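Local structure of spindle assembly abnormal protein 6 (Caenorhabditis elegans, 4G79) at residues Q12-S17 with V36-S41; L53-S58 with F134-H139. The protein forms the central scaffold of centrioles, ensuring their ninefold symmetry, and is required for centrosome biogenesis and duplication. All coordinates share one frame; numbering follows the deposited sequence. Where two conformers were deposited one is given.

Contact 1: residues Q12-S17 with V36-S41; sequences QTLIAS and VKLKIS
Four backbone hydrogen bonds tie Gln-12 and Leu-14 to Leu-38 and Val-36, and they come as two reciprocal rings. In the first, Gln-12 N donates to Leu-38 O over 3.1 Å and Leu-38 N returns a bond to Gln-12 O. In the second, Leu-14 N reaches Val-36 O at 2.8 Å, while Val-36 N meets Leu-14 O at 2.7 Å. Thr-13 and Lys-37 sit between the rings as a non-hydrogen-bonded pair. Here the strands are also joined by CA-H...O contacts, the closer from Thr-13 CA to Val-36 O at 3.3 Å.

The apolar contacts lie on the face that carries Leu-14, Val-36 and Leu-38. CD1 of Leu-14 meets the CD2 branch of Leu-38 at 4.0 Å, the two side chains crossing obliquely. Further along, in the one conformer of Val-36 given of the two deposited, CB of Ala-16 lies 4.2 Å from CG2 of Val-36, a contact that is therefore tentative. Ile-107 of strand 106-111 packs against Leu-14 and Ala-16.

On the opposite face Thr-13 and Lys-37 lie side by side. The two side chains cross at about a right angle, and bends in the lysine at chi3 (-82°) and chi4 (-64°) bring its NZ to 3.7 Å from Thr-13 OG1, without a hydrogen bond. The salt bridge of this amine is with Asp-11 OD1, one residue before 12-17.

The short segments run at 127° to each other, well away from straight antiparallel, as the first strand curves off. This is a twisted beta hairpin, built from the first two strands, 7-21 and 29-44, of the SAS-6 N-terminal domain, which belongs to the XRCC4-like superfamily.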
ATOM      1  N   GLN A  12      -4.292 -10.621  22.322  1.00 39.03           N
ATOM      2  CA  GLN A  12      -2.860 -10.783  22.539  1.00 39.39           C
ATOM      3  C   GLN A  12      -2.190  -9.487  22.887  1.00 39.49           C
ATOM      4  O   GLN A  12      -2.614  -8.435  22.427  1.00 36.88           O
ATOM      5  CB  GLN A  12      -2.177 -11.325  21.266  1.00 40.42           C
ATOM      6  CG  GLN A  12      -2.729 -12.646  20.713  1.00 48.04           C
ATOM      7  CD  GLN A  12      -2.259 -13.861  21.454  1.00 68.14           C
ATOM      8  OE1 GLN A  12      -1.235 -13.846  22.150  1.00 65.33           O
ATOM      9  NE2 GLN A  12      -2.990 -14.955  21.286  1.00 58.26           N
ATOM     10  N   THR A  13      -1.085  -9.578  23.638  1.00 38.28           N
ATOM     11  CA  THR A  13      -0.210  -8.463  23.898  1.00 37.83           C
ATOM     12  C   THR A  13       0.782  -8.445  22.742  1.00 41.82           C
ATOM     13  O   THR A  13       1.409  -9.468  22.439  1.00 43.76           O
ATOM     14  CB  THR A  13       0.457  -8.587  25.273  1.00 44.53           C
ATOM     15  OG1 THR A  13      -0.562  -8.535  26.278  1.00 46.20           O
ATOM     16  CG2 THR A  13       1.470  -7.484  25.502  1.00 44.51           C
ATOM     17  N   LEU A  14       0.904  -7.303  22.080  1.00 35.40           N
ATOM     18  CA  LEU A  14       1.799  -7.157  20.952  1.00 35.28           C
ATOM     19  C   LEU A  14       2.712  -5.982  21.177  1.00 37.41           C
ATOM     20  O   LEU A  14       2.375  -5.114  21.984  1.00 36.66           O
ATOM     21  CB  LEU A  14       0.972  -6.914  19.666  1.00 34.36           C
ATOM     22  CG  LEU A  14      -0.049  -8.000  19.244  1.00 39.20           C
ATOM     23  CD1 LEU A  14      -0.983  -7.478  18.162  1.00 39.34           C
ATOM     24  CD2 LEU A  14       0.659  -9.283  18.801  1.00 42.43           C
ATOM     25  N   ILE A  15       3.834  -5.922  20.434  1.00 34.81           N
ATOM     26  CA  ILE A  15       4.748  -4.786  20.480  1.00 35.48           C
ATOM     27  C   ILE A  15       4.308  -3.831  19.398  1.00 36.80           C
ATOM     28  O   ILE A  15       4.139  -4.250  18.262  1.00 38.74           O
ATOM     29  CB  ILE A  15       6.263  -5.185  20.317  1.00 41.28           C
ATOM     30  CG1 ILE A  15       6.744  -6.305  21.283  1.00 45.01           C
ATOM     31  CG2 ILE A  15       7.192  -3.971  20.327  1.00 41.58           C
ATOM     32  CD1 ILE A  15       6.348  -6.252  22.696  1.00 50.74           C
ATOM     33  N   ALA A  16       4.138  -2.558  19.725  1.00 30.93           N
ATOM     34  CA  ALA A  16       3.768  -1.516  18.773  1.00 29.92           C
ATOM     35  C   ALA A  16       4.678  -0.312  18.859  1.00 37.41           C
ATOM     36  O   ALA A  16       5.282  -0.064  19.912  1.00 36.70           O
ATOM     37  CB  ALA A  16       2.345  -1.069  19.032  1.00 30.41           C
ATOM     38  N   SER A  17       4.736   0.487  17.786  1.00 34.15           N
ATOM     39  CA  SER A  17       5.456   1.754  17.865  1.00 35.19           C
ATOM     40  C   SER A  17       4.416   2.809  18.193  1.00 39.71           C
ATOM     41  O   SER A  17       3.425   2.940  17.475  1.00 37.54           O
ATOM     42  CB  SER A  17       6.197   2.083  16.571  1.00 39.94           C
ATOM     43  OG  SER A  17       7.340   1.256  16.405  1.00 46.48           O
ATOM     44  N   VAL A  36       1.170  -3.456  23.817  1.00 34.33           N
ATOM     45  CA  VAL A  36      -0.242  -3.042  23.737  0.50 33.58           C
ATOM     46  C   VAL A  36      -1.109  -4.295  23.706  1.00 37.56           C
ATOM     47  O   VAL A  36      -0.723  -5.287  23.091  1.00 37.68           O
ATOM     48  CB  VAL A  36      -0.507  -2.130  22.494  0.50 35.18           C
ATOM     49  CG1 VAL A  36      -1.997  -1.891  22.252  0.50 34.89           C
ATOM     50  CG2 VAL A  36       0.212  -0.801  22.609  0.50 34.84           C
ATOM     51  N   LYS A  37      -2.274  -4.262  24.365  1.00 33.34           N
ATOM     52  CA  LYS A  37      -3.166  -5.418  24.284  1.00 32.43           C
ATOM     53  C   LYS A  37      -4.174  -5.121  23.191  1.00 35.69           C
ATOM     54  O   LYS A  37      -4.863  -4.101  23.240  1.00 33.80           O
ATOM     55  CB  LYS A  37      -3.853  -5.755  25.620  1.00 36.01           C
ATOM     56  CG  LYS A  37      -4.833  -6.947  25.525  1.00 42.41           C
ATOM     57  CD  LYS A  37      -5.239  -7.487  26.904  1.00 63.52           C
ATOM     58  CE  LYS A  37      -4.231  -8.443  27.525  1.00 80.10           C
ATOM     59  NZ  LYS A  37      -4.062  -9.698  26.733  1.00 87.93           N
ATOM     60  N   LEU A  38      -4.242  -6.007  22.199  1.00 30.69           N
ATOM     61  CA  LEU A  38      -5.190  -5.878  21.099  1.00 29.22           C
ATOM     62  C   LEU A  38      -6.213  -6.975  21.216  1.00 32.99           C
ATOM     63  O   LEU A  38      -5.858  -8.149  21.333  1.00 34.82           O
ATOM     64  CB  LEU A  38      -4.484  -5.959  19.732  1.00 28.37           C
ATOM     65  CG  LEU A  38      -5.432  -6.071  18.479  1.00 31.54           C
ATOM     66  CD1 LEU A  38      -6.322  -4.820  18.340  1.00 30.93           C
ATOM     67  CD2 LEU A  38      -4.638  -6.304  17.208  1.00 28.96           C
ATOM     68  N   LYS A  39      -7.476  -6.589  21.187  1.00 29.49           N
ATOM     69  CA  LYS A  39      -8.604  -7.528  21.201  1.00 30.59           C
ATOM     70  C   LYS A  39      -9.428  -7.317  19.967  1.00 33.69           C
ATOM     71  O   LYS A  39      -9.759  -6.171  19.633  1.00 32.96           O
ATOM     72  CB  LYS A  39      -9.498  -7.346  22.439  1.00 32.79           C
ATOM     73  CG  LYS A  39      -8.783  -7.497  23.769  1.00 38.39           C
ATOM     74  CD  LYS A  39      -9.792  -7.274  24.925  1.00 43.10           C
ATOM     75  CE  LYS A  39      -9.187  -7.449  26.290  1.00 64.15           C
ATOM     76  NZ  LYS A  39     -10.160  -7.103  27.369  1.00 75.52           N
ATOM     77  N   ILE A  40      -9.804  -8.425  19.320  1.00 29.17           N
ATOM     78  CA  ILE A  40     -10.703  -8.405  18.151  1.00 28.56           C
ATOM     79  C   ILE A  40     -11.840  -9.327  18.501  1.00 33.70           C
ATOM     80  O   ILE A  40     -11.608 -10.436  18.995  1.00 33.30           O
ATOM     81  CB  ILE A  40     -10.033  -8.785  16.805  1.00 29.85           C
ATOM     82  CG1 ILE A  40      -8.757  -7.927  16.539  1.00 29.86           C
ATOM     83  CG2 ILE A  40     -11.041  -8.656  15.629  1.00 29.48           C
ATOM     84  CD1 ILE A  40      -7.788  -8.566  15.326  1.00 27.20           C
ATOM     85  N   SER A  41     -13.064  -8.842  18.313  1.00 31.80           N
ATOM     86  CA  SER A  41     -14.258  -9.647  18.588  1.00 32.87           C
ATOM     87  C   SER A  41     -15.331  -9.380  17.567  1.00 36.17           C
ATOM     88  O   SER A  41     -15.228  -8.423  16.803  1.00 34.89           O
ATOM     89  CB  SER A  41     -14.762  -9.313  19.996  1.00 39.52           C
ATOM     90  OG  SER A  41     -15.093  -7.939  20.116  1.00 44.05           O
TER

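Contact 2: residues L53-S58 with F134-H139; sequences LKFEIS and FSIKLH
Leu-138 wedges its two methyls against Ile-57 and Phe-55. Leu-138 CD1 lies 3.8 Å from Ile-57 CG1 and close to Ile-57 CG2 and Ile-57 CD1, so one methyl touches both branches of the isoleucine, whose side chain the leucine meets at about a right angle. The other methyl, Leu-138 CD2, rests 4.1 Å from Phe-55 CB. Ile-57 holds CG1 between its backbone N and carbonyl carbon (chi1 65°), the rotation that brings this branch to the leucine.

Further along, the Phe-55 ring is approached obliquely by two neighbours: Ile-136 CD1 comes to 4.4 Å from Phe-55 CD1, and Phe-134 CZ to 4.3 Å from Phe-55 CE2.

No hydrogen bond links the segments. Their axes pass 8.2 Å apart at 66°, and apolar side chains fill the interval, as between layers of the beta-sandwich that forms the core of this SAS-6 head domain.

Around this layer, Phe-92 of helix 92-102 touches Phe-55 and sets its ring edge-to-face with that of Phe-134. Strand 66-71 pairs with 53-58 through backbone bonds such as Phe-55 with Glu-69, and its Phe-67 packs on Leu-138.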
ATOM      1  N   LEU A  53     -17.562  -6.031  13.769  1.00 31.88           N
ATOM      2  CA  LEU A  53     -16.265  -6.447  14.314  1.00 32.27           C
ATOM      3  C   LEU A  53     -15.886  -5.373  15.281  1.00 36.07           C
ATOM      4  O   LEU A  53     -16.196  -4.221  14.995  1.00 36.54           O
ATOM      5  CB  LEU A  53     -15.177  -6.605  13.249  1.00 32.08           C
ATOM      6  CG  LEU A  53     -15.346  -7.741  12.255  1.00 39.22           C
ATOM      7  CD1 LEU A  53     -14.178  -7.716  11.266  1.00 40.81           C
ATOM      8  CD2 LEU A  53     -15.393  -9.099  12.979  1.00 42.15           C
ATOM      9  N   LYS A  54     -15.260  -5.699  16.422  1.00 30.90           N
ATOM     10  CA  LYS A  54     -14.862  -4.663  17.376  1.00 30.08           C
ATOM     11  C   LYS A  54     -13.361  -4.752  17.588  1.00 32.78           C
ATOM     12  O   LYS A  54     -12.866  -5.841  17.813  1.00 31.14           O
ATOM     13  CB  LYS A  54     -15.628  -4.815  18.705  1.00 32.94           C
ATOM     14  CG  LYS A  54     -15.300  -3.733  19.728  1.00 37.87           C
ATOM     15  CD  LYS A  54     -16.393  -3.649  20.740  1.00 39.64           C
ATOM     16  CE  LYS A  54     -16.026  -2.653  21.827  1.00 58.54           C
ATOM     17  NZ  LYS A  54     -16.406  -1.271  21.432  1.00 63.53           N
ATOM     18  N   PHE A  55     -12.631  -3.619  17.473  1.00 30.11           N
ATOM     19  CA  PHE A  55     -11.176  -3.574  17.699  1.00 28.82           C
ATOM     20  C   PHE A  55     -10.941  -2.796  18.946  1.00 30.36           C
ATOM     21  O   PHE A  55     -11.545  -1.733  19.102  1.00 28.74           O
ATOM     22  CB  PHE A  55     -10.434  -2.931  16.512  1.00 30.83           C
ATOM     23  CG  PHE A  55     -10.415  -3.792  15.284  1.00 32.04           C
ATOM     24  CD1 PHE A  55     -11.505  -3.826  14.422  1.00 34.02           C
ATOM     25  CD2 PHE A  55      -9.294  -4.559  14.971  1.00 33.17           C
ATOM     26  CE1 PHE A  55     -11.481  -4.631  13.278  1.00 34.12           C
ATOM     27  CE2 PHE A  55      -9.277  -5.357  13.824  1.00 36.10           C
ATOM     28  CZ  PHE A  55     -10.377  -5.399  13.002  1.00 33.39           C
ATOM     29  N   GLU A  56     -10.136  -3.325  19.871  1.00 28.09           N
ATOM     30  CA  GLU A  56      -9.908  -2.638  21.150  1.00 29.81           C
ATOM     31  C   GLU A  56      -8.461  -2.670  21.501  1.00 33.27           C
ATOM     32  O   GLU A  56      -7.821  -3.728  21.415  1.00 32.67           O
ATOM     33  CB  GLU A  56     -10.708  -3.264  22.307  1.00 33.29           C
ATOM     34  CG  GLU A  56     -12.232  -3.189  22.206  1.00 47.29           C
ATOM     35  CD  GLU A  56     -12.941  -4.026  23.255  1.00 63.58           C
ATOM     36  OE1 GLU A  56     -13.183  -5.226  22.991  1.00 45.18           O
ATOM     37  OE2 GLU A  56     -13.223  -3.493  24.355  1.00 56.91           O
ATOM     38  N   ILE A  57      -7.922  -1.503  21.895  1.00 31.42           N
ATOM     39  CA  ILE A  57      -6.520  -1.449  22.318  1.00 29.88           C
ATOM     40  C   ILE A  57      -6.441  -0.851  23.732  1.00 32.71           C
ATOM     41  O   ILE A  57      -7.255  -0.006  24.119  1.00 32.44           O
ATOM     42  CB  ILE A  57      -5.560  -0.742  21.343  1.00 33.05           C
ATOM     43  CG1 ILE A  57      -5.858   0.752  21.168  1.00 34.53           C
ATOM     44  CG2 ILE A  57      -5.339  -1.510  19.995  1.00 32.48           C
ATOM     45  CD1 ILE A  57      -4.691   1.489  20.514  1.00 40.90           C
ATOM     46  N   SER A  58      -5.486  -1.346  24.509  1.00 29.80           N
ATOM     47  CA  SER A  58      -5.203  -0.870  25.866  1.00 31.28           C
ATOM     48  C   SER A  58      -3.759  -1.125  26.181  1.00 35.69           C
ATOM     49  O   SER A  58      -3.095  -1.889  25.476  1.00 32.34           O
ATOM     50  CB  SER A  58      -6.097  -1.558  26.900  1.00 35.02           C
ATOM     51  OG  SER A  58      -5.922  -2.966  26.879  1.00 38.99           O
ATOM     52  N   PHE A 134      -3.729  -1.883   6.535  1.00 28.04           N
ATOM     53  CA  PHE A 134      -4.859  -0.974   6.721  1.00 28.25           C
ATOM     54  C   PHE A 134      -4.571  -0.114   7.917  1.00 32.79           C
ATOM     55  O   PHE A 134      -3.618  -0.360   8.642  1.00 31.99           O
ATOM     56  CB  PHE A 134      -6.208  -1.761   6.891  1.00 30.34           C
ATOM     57  CG  PHE A 134      -6.414  -2.460   8.223  1.00 31.30           C
ATOM     58  CD1 PHE A 134      -5.881  -3.722   8.455  1.00 32.26           C
ATOM     59  CD2 PHE A 134      -7.159  -1.858   9.237  1.00 35.41           C
ATOM     60  CE1 PHE A 134      -6.042  -4.349   9.693  1.00 33.04           C
ATOM     61  CE2 PHE A 134      -7.337  -2.492  10.475  1.00 37.48           C
ATOM     62  CZ  PHE A 134      -6.778  -3.733  10.697  1.00 34.42           C
ATOM     63  N   SER A 135      -5.382   0.903   8.105  1.00 31.97           N
ATOM     64  CA  SER A 135      -5.362   1.744   9.283  1.00 33.21           C
ATOM     65  C   SER A 135      -6.814   1.992   9.662  1.00 36.84           C
ATOM     66  O   SER A 135      -7.684   2.025   8.793  1.00 35.86           O
ATOM     67  CB  SER A 135      -4.585   3.044   9.060  1.00 39.09           C
ATOM     68  OG  SER A 135      -5.227   3.919   8.152  1.00 50.80           O
ATOM     69  N   ILE A 136      -7.076   2.143  10.945  1.00 32.25           N
ATOM     70  CA  ILE A 136      -8.420   2.410  11.438  1.00 33.03           C
ATOM     71  C   ILE A 136      -8.316   3.393  12.583  1.00 36.43           C
ATOM     72  O   ILE A 136      -7.396   3.296  13.386  1.00 33.67           O
ATOM     73  CB  ILE A 136      -9.125   1.067  11.837  1.00 36.31           C
ATOM     74  CG1 ILE A 136     -10.625   1.273  12.163  1.00 39.77           C
ATOM     75  CG2 ILE A 136      -8.367   0.275  12.926  1.00 32.04           C
ATOM     76  CD1 ILE A 136     -11.491  -0.001  12.211  1.00 47.23           C
ATOM     77  N   LYS A 137      -9.234   4.357  12.635  1.00 34.93           N
ATOM     78  CA  LYS A 137      -9.300   5.322  13.719  1.00 35.03           C
ATOM     79  C   LYS A 137     -10.049   4.689  14.904  1.00 38.24           C
ATOM     80  O   LYS A 137     -11.197   4.263  14.758  1.00 36.16           O
ATOM     81  CB  LYS A 137     -10.001   6.603  13.233  1.00 37.80           C
ATOM     82  CG  LYS A 137      -9.995   7.749  14.239  1.00 49.03           C
ATOM     83  CD  LYS A 137     -10.594   9.001  13.639  1.00 62.87           C
ATOM     84  CE  LYS A 137     -10.612  10.156  14.612  1.00 77.34           C
ATOM     85  NZ  LYS A 137     -10.996  11.431  13.946  1.00 92.12           N
ATOM     86  N   LEU A 138      -9.378   4.608  16.070  1.00 34.90           N
ATOM     87  CA  LEU A 138      -9.989   4.055  17.288  1.00 33.82           C
ATOM     88  C   LEU A 138     -10.314   5.209  18.199  1.00 39.21           C
ATOM     89  O   LEU A 138      -9.490   6.094  18.384  1.00 39.86           O
ATOM     90  CB  LEU A 138      -9.087   3.008  17.974  1.00 32.09           C
ATOM     91  CG  LEU A 138      -8.538   1.878  17.065  1.00 33.74           C
ATOM     92  CD1 LEU A 138      -7.713   0.891  17.883  1.00 33.59           C
ATOM     93  CD2 LEU A 138      -9.672   1.076  16.405  1.00 33.36           C
ATOM     94  N   HIS A 139     -11.508   5.217  18.746  1.00 38.72           N
ATOM     95  CA  HIS A 139     -11.969   6.318  19.596  1.00 41.81           C
ATOM     96  C   HIS A 139     -11.799   6.001  21.078  1.00 42.73           C
ATOM     97  O   HIS A 139     -11.934   4.840  21.475  1.00 38.57           O
ATOM     98  CB  HIS A 139     -13.453   6.610  19.288  1.00 45.89           C
ATOM     99  CG  HIS A 139     -13.683   6.920  17.845  1.00 50.87           C
ATOM    100  ND1 HIS A 139     -13.472   8.191  17.340  1.00 55.24           N
ATOM    101  CD2 HIS A 139     -14.038   6.096  16.826  1.00 53.14           C
ATOM    102  CE1 HIS A 139     -13.734   8.109  16.042  1.00 55.19           C
ATOM    103  NE2 HIS A 139     -14.093   6.872  15.690  1.00 53.94           N
TER

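In the fold
Both segments of contact 1 precede those of contact 2 in the chain, and the centres of the two contacts lie about 10 Å apart. Strands 29-44 and 51-58, consecutive in sequence and adjacent in the sheet, connect them: Lys-37 N is 2.7 Å from Ser-58 O and Ser-41 O is 2.8 Å from Lys-54 N, both probable hydrogen bonds. Contact 1 carries the sheet on to strand 7-21, which pairs in turn with strand 106-111, whereas contact 2 crosses the interior to strand 132-140, near the end of this construct. Together they bring the first and last strands into one globular N-terminal domain, the part of SAS-6 that links coiled-coil homodimers to one another in the centriolar assembly.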